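Uncharacterized protein lp_2664 (Lactobacillus plantarum WCFS1, PDB 2PJQ) is of unknown function but carries an HD domain, a fold shared with metal-dependent phosphohydrolases, and so may hydrolyse a phosphate ester. Local coordinates at residues D128-I133 with A188-D193; N177-K182 with E208-F213. One frame throughout, in Å; residues are numbered along the deposited sequence.

Interaction 1: D128-I133 with A188-D193; sequences DRLDAI and ALMNTD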
loop_
_atom_site.group_PDB
_atom_site.type_symbol
_atom_site.label_atom_id
_atom_site.label_comp_id
_atom_site.label_asym_id
_atom_site.label_seq_id
_atom_site.Cartn_x
_atom_site.Cartn_y
_atom_site.Cartn_z
ATOM N N ASP B 128 -12.452 11.564 10.012
ATOM C CA ASP B 128 -11.127 10.988 9.868
ATOM C C ASP B 128 -11.174 9.486 9.602
ATOM O O ASP B 128 -10.504 8.990 8.699
ATOM C CB ASP B 128 -10.295 11.270 11.116
ATOM C CG ASP B 128 -8.816 11.292 10.823
ATOM O OD1 ASP B 128 -8.382 12.210 10.095
ATOM O OD2 ASP B 128 -8.086 10.401 11.307
ATOM N N ARG B 129 -11.958 8.759 10.388
ATOM C CA ARG B 129 -12.059 7.314 10.206
ATOM C C ARG B 129 -12.720 6.984 8.890
ATOM O O ARG B 129 -12.316 6.047 8.202
ATOM C CB ARG B 129 -12.838 6.680 11.358
ATOM C CG ARG B 129 -12.035 6.654 12.646
ATOM C CD ARG B 129 -12.870 6.319 13.865
ATOM N NE ARG B 129 -12.064 6.462 15.069
ATOM C CZ ARG B 129 -12.485 6.189 16.300
ATOM N NH1 ARG B 129 -13.723 5.745 16.504
ATOM N NH2 ARG B 129 -11.660 6.363 17.329
ATOM N N LEU B 130 -13.727 7.772 8.533
ATOM C CA LEU B 130 -14.450 7.552 7.287
ATOM C C LEU B 130 -13.534 7.489 6.078
ATOM O O LEU B 130 -13.913 6.952 5.049
ATOM C CB LEU B 130 -15.499 8.642 7.087
ATOM C CG LEU B 130 -16.868 8.255 7.628
ATOM C CD1 LEU B 130 -17.817 9.374 7.378
ATOM C CD2 LEU B 130 -17.363 6.988 6.930
ATOM N N ASP B 131 -12.330 8.043 6.223
ATOM C CA ASP B 131 -11.331 8.061 5.164
ATOM C C ASP B 131 -10.254 7.013 5.404
ATOM O O ASP B 131 -9.212 7.033 4.755
ATOM C CB ASP B 131 -10.666 9.426 5.085
ATOM C CG ASP B 131 -10.011 9.669 3.736
ATOM O OD1 ASP B 131 -10.749 9.696 2.715
ATOM O OD2 ASP B 131 -8.767 9.823 3.681
ATOM N N ALA B 132 -10.491 6.117 6.354
ATOM C CA ALA B 132 -9.529 5.070 6.659
ATOM C C ALA B 132 -10.172 3.704 6.466
ATOM O O ALA B 132 -9.774 2.716 7.083
ATOM C CB ALA B 132 -9.008 5.217 8.088
ATOM N N ILE B 133 -11.182 3.665 5.613
ATOM C CA ILE B 133 -11.890 2.432 5.326
ATOM C C ILE B 133 -12.318 2.563 3.892
ATOM O O ILE B 133 -12.066 3.589 3.266
ATOM C CB ILE B 133 -13.137 2.234 6.240
ATOM C CG1 ILE B 133 -14.166 3.350 6.001
ATOM C CG2 ILE B 133 -12.696 2.181 7.709
ATOM C CD1 ILE B 133 -15.418 3.252 6.890
ATOM N N ALA B 188 -18.781 0.678 13.172
ATOM C CA ALA B 188 -19.707 0.351 14.232
ATOM C C ALA B 188 -19.516 1.430 15.270
ATOM O O ALA B 188 -20.420 1.717 16.051
ATOM C CB ALA B 188 -19.376 -1.018 14.813
ATOM N N LEU B 189 -18.330 2.032 15.249
ATOM C CA LEU B 189 -17.971 3.073 16.197
ATOM C C LEU B 189 -18.321 4.461 15.681
ATOM O O LEU B 189 -18.273 5.443 16.417
ATOM C CB LEU B 189 -16.476 2.981 16.534
ATOM C CG LEU B 189 -16.037 1.710 17.285
ATOM C CD1 LEU B 189 -14.544 1.729 17.627
ATOM C CD2 LEU B 189 -16.843 1.609 18.544
HETATM N N MSE B 190 -18.679 4.542 14.413
HETATM C CA MSE B 190 -19.041 5.809 13.813
HETATM C C MSE B 190 -20.072 6.479 14.742
HETATM O O MSE B 190 -20.935 5.802 15.305
HETATM C CB MSE B 190 -19.641 5.534 12.427
HETATM C CG MSE B 190 -19.220 6.488 11.339
HETATM SE SE MSE B 190 -17.307 6.714 11.205
HETATM C CE MSE B 190 -16.771 4.986 10.519
ATOM N N ASN B 191 -19.987 7.796 14.906
ATOM C CA ASN B 191 -20.915 8.526 15.773
ATOM C C ASN B 191 -22.144 9.074 15.036
ATOM O O ASN B 191 -23.282 8.789 15.408
ATOM C CB ASN B 191 -20.198 9.701 16.435
ATOM C CG ASN B 191 -19.086 9.270 17.349
ATOM O OD1 ASN B 191 -19.321 8.593 18.343
ATOM N ND2 ASN B 191 -17.863 9.670 17.024
ATOM N N THR B 192 -21.895 9.881 14.007
ATOM C CA THR B 192 -22.937 10.514 13.190
ATOM C C THR B 192 -23.870 9.528 12.483
ATOM O O THR B 192 -23.428 8.496 11.991
ATOM C CB THR B 192 -22.312 11.372 12.082
ATOM O OG1 THR B 192 -21.008 11.811 12.481
ATOM C CG2 THR B 192 -23.201 12.567 11.787
ATOM N N ASP B 193 -25.158 9.846 12.402
ATOM C CA ASP B 193 -26.063 8.935 11.711
ATOM C C ASP B 193 -25.699 8.911 10.241
ATOM O O ASP B 193 -25.690 7.850 9.616
ATOM C CB ASP B 193 -27.527 9.350 11.871
ATOM C CG ASP B 193 -28.168 8.759 13.117
ATOM O OD1 ASP B 193 -27.700 7.688 13.569
ATOM O OD2 ASP B 193 -29.146 9.352 13.632
#

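Interaction 2: N177-K182 with E208-F213; sequences NHFYEK and EFVDQF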
loop_
_atom_site.group_PDB
_atom_site.type_symbol
_atom_site.label_atom_id
_atom_site.label_comp_id
_atom_site.label_asym_id
_atom_site.label_seq_id
_atom_site.Cartn_x
_atom_site.Cartn_y
_atom_site.Cartn_z
ATOM N N ASN B 177 -3.414 -7.526 9.791
ATOM C CA ASN B 177 -3.925 -7.486 11.157
ATOM C C ASN B 177 -4.581 -6.149 11.524
ATOM O O ASN B 177 -5.423 -6.078 12.429
ATOM C CB ASN B 177 -2.808 -7.793 12.161
ATOM C CG ASN B 177 -2.343 -9.248 12.119
ATOM O OD1 ASN B 177 -3.053 -10.144 11.647
ATOM N ND2 ASN B 177 -1.148 -9.487 12.637
ATOM N N HIS B 178 -4.201 -5.090 10.817
ATOM C CA HIS B 178 -4.755 -3.774 11.086
ATOM C C HIS B 178 -6.245 -3.713 10.784
ATOM O O HIS B 178 -6.987 -3.020 11.473
ATOM C CB HIS B 178 -4.006 -2.703 10.289
ATOM C CG HIS B 178 -4.166 -1.329 10.856
ATOM N ND1 HIS B 178 -4.115 -1.081 12.213
ATOM C CD2 HIS B 178 -4.402 -0.136 10.264
ATOM C CE1 HIS B 178 -4.317 0.205 12.430
ATOM N NE2 HIS B 178 -4.495 0.801 11.265
ATOM N N PHE B 179 -6.689 -4.426 9.752
ATOM C CA PHE B 179 -8.112 -4.430 9.429
ATOM C C PHE B 179 -8.819 -5.107 10.591
ATOM O O PHE B 179 -9.750 -4.556 11.163
ATOM C CB PHE B 179 -8.396 -5.184 8.124
ATOM C CG PHE B 179 -7.856 -4.504 6.905
ATOM C CD1 PHE B 179 -6.507 -4.565 6.600
ATOM C CD2 PHE B 179 -8.679 -3.752 6.095
ATOM C CE1 PHE B 179 -5.985 -3.883 5.498
ATOM C CE2 PHE B 179 -8.162 -3.064 4.992
ATOM C CZ PHE B 179 -6.815 -3.132 4.700
ATOM N N TYR B 180 -8.349 -6.294 10.953
ATOM C CA TYR B 180 -8.942 -7.035 12.056
ATOM C C TYR B 180 -8.872 -6.245 13.346
ATOM O O TYR B 180 -9.875 -6.098 14.042
ATOM C CB TYR B 180 -8.229 -8.378 12.247
ATOM C CG TYR B 180 -8.600 -9.422 11.218
ATOM C CD1 TYR B 180 -9.922 -9.839 11.072
ATOM C CD2 TYR B 180 -7.635 -9.963 10.356
ATOM C CE1 TYR B 180 -10.282 -10.760 10.090
ATOM C CE2 TYR B 180 -7.986 -10.887 9.368
ATOM C CZ TYR B 180 -9.312 -11.273 9.240
ATOM O OH TYR B 180 -9.684 -12.125 8.227
ATOM N N GLU B 181 -7.681 -5.737 13.649
ATOM C CA GLU B 181 -7.422 -4.973 14.869
ATOM C C GLU B 181 -8.076 -3.599 14.972
ATOM O O GLU B 181 -8.348 -3.117 16.079
ATOM C CB GLU B 181 -5.912 -4.796 15.051
ATOM C CG GLU B 181 -5.178 -6.079 15.340
ATOM C CD GLU B 181 -3.680 -5.903 15.380
ATOM O OE1 GLU B 181 -3.201 -4.875 15.908
ATOM O OE2 GLU B 181 -2.973 -6.809 14.896
ATOM N N LYS B 182 -8.314 -2.961 13.825
ATOM C CA LYS B 182 -8.881 -1.622 13.817
ATOM C C LYS B 182 -9.931 -1.357 12.750
ATOM O O LYS B 182 -11.121 -1.435 13.025
ATOM C CB LYS B 182 -7.748 -0.589 13.708
ATOM C CG LYS B 182 -8.217 0.870 13.712
ATOM C CD LYS B 182 -7.139 1.838 14.175
ATOM C CE LYS B 182 -7.569 3.278 13.971
ATOM N NZ LYS B 182 -7.178 3.798 12.617
ATOM N N GLU B 208 -13.602 -7.963 1.289
ATOM C CA GLU B 208 -13.263 -8.718 0.086
ATOM C C GLU B 208 -11.741 -8.739 -0.101
ATOM O O GLU B 208 -11.171 -9.707 -0.619
ATOM C CB GLU B 208 -13.930 -8.097 -1.147
ATOM C CG GLU B 208 -15.326 -8.662 -1.425
ATOM C CD GLU B 208 -16.232 -7.658 -2.114
ATOM O OE1 GLU B 208 -15.875 -7.212 -3.228
ATOM O OE2 GLU B 208 -17.296 -7.313 -1.536
ATOM N N PHE B 209 -11.088 -7.668 0.345
ATOM C CA PHE B 209 -9.646 -7.551 0.230
ATOM C C PHE B 209 -8.915 -8.481 1.193
ATOM O O PHE B 209 -8.055 -9.245 0.764
ATOM C CB PHE B 209 -9.207 -6.100 0.457
ATOM C CG PHE B 209 -7.723 -5.909 0.419
ATOM C CD1 PHE B 209 -7.013 -6.072 -0.765
ATOM C CD2 PHE B 209 -7.020 -5.610 1.580
ATOM C CE1 PHE B 209 -5.614 -5.940 -0.791
ATOM C CE2 PHE B 209 -5.622 -5.479 1.565
ATOM C CZ PHE B 209 -4.921 -5.645 0.374
ATOM N N VAL B 210 -9.239 -8.419 2.484
ATOM C CA VAL B 210 -8.588 -9.283 3.471
ATOM C C VAL B 210 -8.895 -10.761 3.180
ATOM O O VAL B 210 -8.079 -11.656 3.442
ATOM C CB VAL B 210 -9.054 -8.936 4.899
ATOM C CG1 VAL B 210 -8.287 -9.759 5.938
ATOM C CG2 VAL B 210 -8.854 -7.463 5.142
ATOM N N ASP B 211 -10.075 -11.021 2.631
ATOM C CA ASP B 211 -10.454 -12.384 2.307
ATOM C C ASP B 211 -9.714 -12.859 1.060
ATOM O O ASP B 211 -8.974 -13.841 1.110
ATOM C CB ASP B 211 -11.977 -12.475 2.159
ATOM C CG ASP B 211 -12.691 -12.394 3.511
ATOM O OD1 ASP B 211 -11.989 -12.271 4.545
ATOM O OD2 ASP B 211 -13.936 -12.455 3.557
ATOM N N GLN B 212 -9.880 -12.159 -0.053
ATOM C CA GLN B 212 -9.169 -12.543 -1.266
ATOM C C GLN B 212 -7.652 -12.597 -1.060
ATOM O O GLN B 212 -6.956 -13.351 -1.735
ATOM C CB GLN B 212 -9.497 -11.580 -2.401
ATOM C CG GLN B 212 -10.665 -12.041 -3.230
ATOM C CD GLN B 212 -10.503 -13.479 -3.647
ATOM O OE1 GLN B 212 -11.076 -14.384 -3.033
ATOM N NE2 GLN B 212 -9.694 -13.709 -4.683
ATOM N N PHE B 213 -7.140 -11.798 -0.129
ATOM C CA PHE B 213 -5.709 -11.781 0.145
ATOM C C PHE B 213 -5.258 -13.085 0.817
ATOM O O PHE B 213 -4.183 -13.602 0.517
ATOM C CB PHE B 213 -5.347 -10.573 1.030
ATOM C CG PHE B 213 -3.881 -10.491 1.384
ATOM C CD1 PHE B 213 -3.346 -11.287 2.391
ATOM C CD2 PHE B 213 -3.033 -9.626 0.696
ATOM C CE1 PHE B 213 -1.983 -11.227 2.713
ATOM C CE2 PHE B 213 -1.671 -9.554 1.004
ATOM C CZ PHE B 213 -1.146 -10.355 2.017
#

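Interaction 1: D128-I133 with A188-D193
Met-190, built as selenomethionine, reaches across to Leu-130 and Ile-133 and illustrates how one flexible side chain can join a helix end to a distant turn. Its chain is bent at chi2 and chi3 (51° and 70°), which brings the selenium and terminal methyl close to the end of helix 119-130. The SE atom of Met-190 lies 3.9 Å from CG of Leu-130, while CE of Met-190 comes to 4.2 Å from CD2 of Leu-130 and, at the same distance of 4.2 Å, from CD1 of Ile-133. The methyl thus touches two branched aliphatic residues, with CB of Arg-129 a little farther off; Met-190, Leu-130 and Ile-133 are all buried, and the cohesion here is purely apolar.

The other half is looser. Arg-129 runs out in extended form from CG to NE, and its NH1 passes 3.9 Å from CB of the exposed Leu-189, an oblique approach of a charged group to a methylene that offers it no acceptor. This outer side, with Leu-189 at the end of helix 186-189, gives way to solvent.

Nearby, Asp-126 of helix 119-130 accepts bonds from the backbone N atoms of Asn-191 and Thr-192. Ala-195 of helix 193-198 touches both Leu-130 and Met-190, while Asp-128, part of a cluster consistent with the H...HD...D pattern of HD domains, with no metal bound to it here, touches His-34 of helix 32-49 and His-63.

Interaction 2: N177-K182 with E208-F213
Helices 177-182 and 208-213 run roughly antiparallel, their segment axes 10.8 Å apart at closest approach and crossing at -136°, with the CA atoms of Phe-179 and Val-210 the nearest pair. Val-210 works as a two-pronged wedge. Its CG2 sits over one face of the Phe-179 ring, 4.0 Å from the centroid, a CH-pi contact that also brings CG2 of Val-210 to 3.6 Å from CG of Phe-179. The other methyl turns to Tyr-180: with CG1 of Val-210 anti to the backbone N (chi1 -175°), it meets CE2 of Tyr-180 at 3.6 Å. That approach is oblique to the phenol ring and touches its OH end as well.

Farther along, CZ of Phe-179 comes to 4.0 Å from CD2 of Phe-209. The two rings are inclined at 49° and their centroids lie 5.8 Å apart, an oblique aromatic pair. Ile-138 and Leu-142 of helix 134-148 touch both phenylalanines, and Ile-138 of the second subunit also packs on Phe-209. An alanine in place of Phe-179 is likely to leave CG2 of Val-210 without the ring face it rests on and to open a gap beside Phe-209.

Chemically, the contact is one of dispersion and CH-pi attraction, so the fit of these two helices probably depends more on the shapes of their side chains than on directed polar bonds.

Overall arrangement
From the N terminus, the chain first meets interaction 1 at the end of helix 119-130, inside the HD-domain range, then passes through helix 134-148 and enters interaction 2 at helix 175-183. Helix 186-189 follows directly, and residues 188-193 close the first loop, with 54 residues between its segments. Helix 204-219 then closes the second, over 25 intervening residues. The segments alternate, so the loops cross rather than nest. Their centres lie about 17 Å apart, and their nearest atoms about 5 Å, without touching. Interaction 1 ties the end of helix 186-189 and the turn after it to the end of helix 119-130, interaction 2 ties helix 175-183 to helix 204-219, and both border the second subunit.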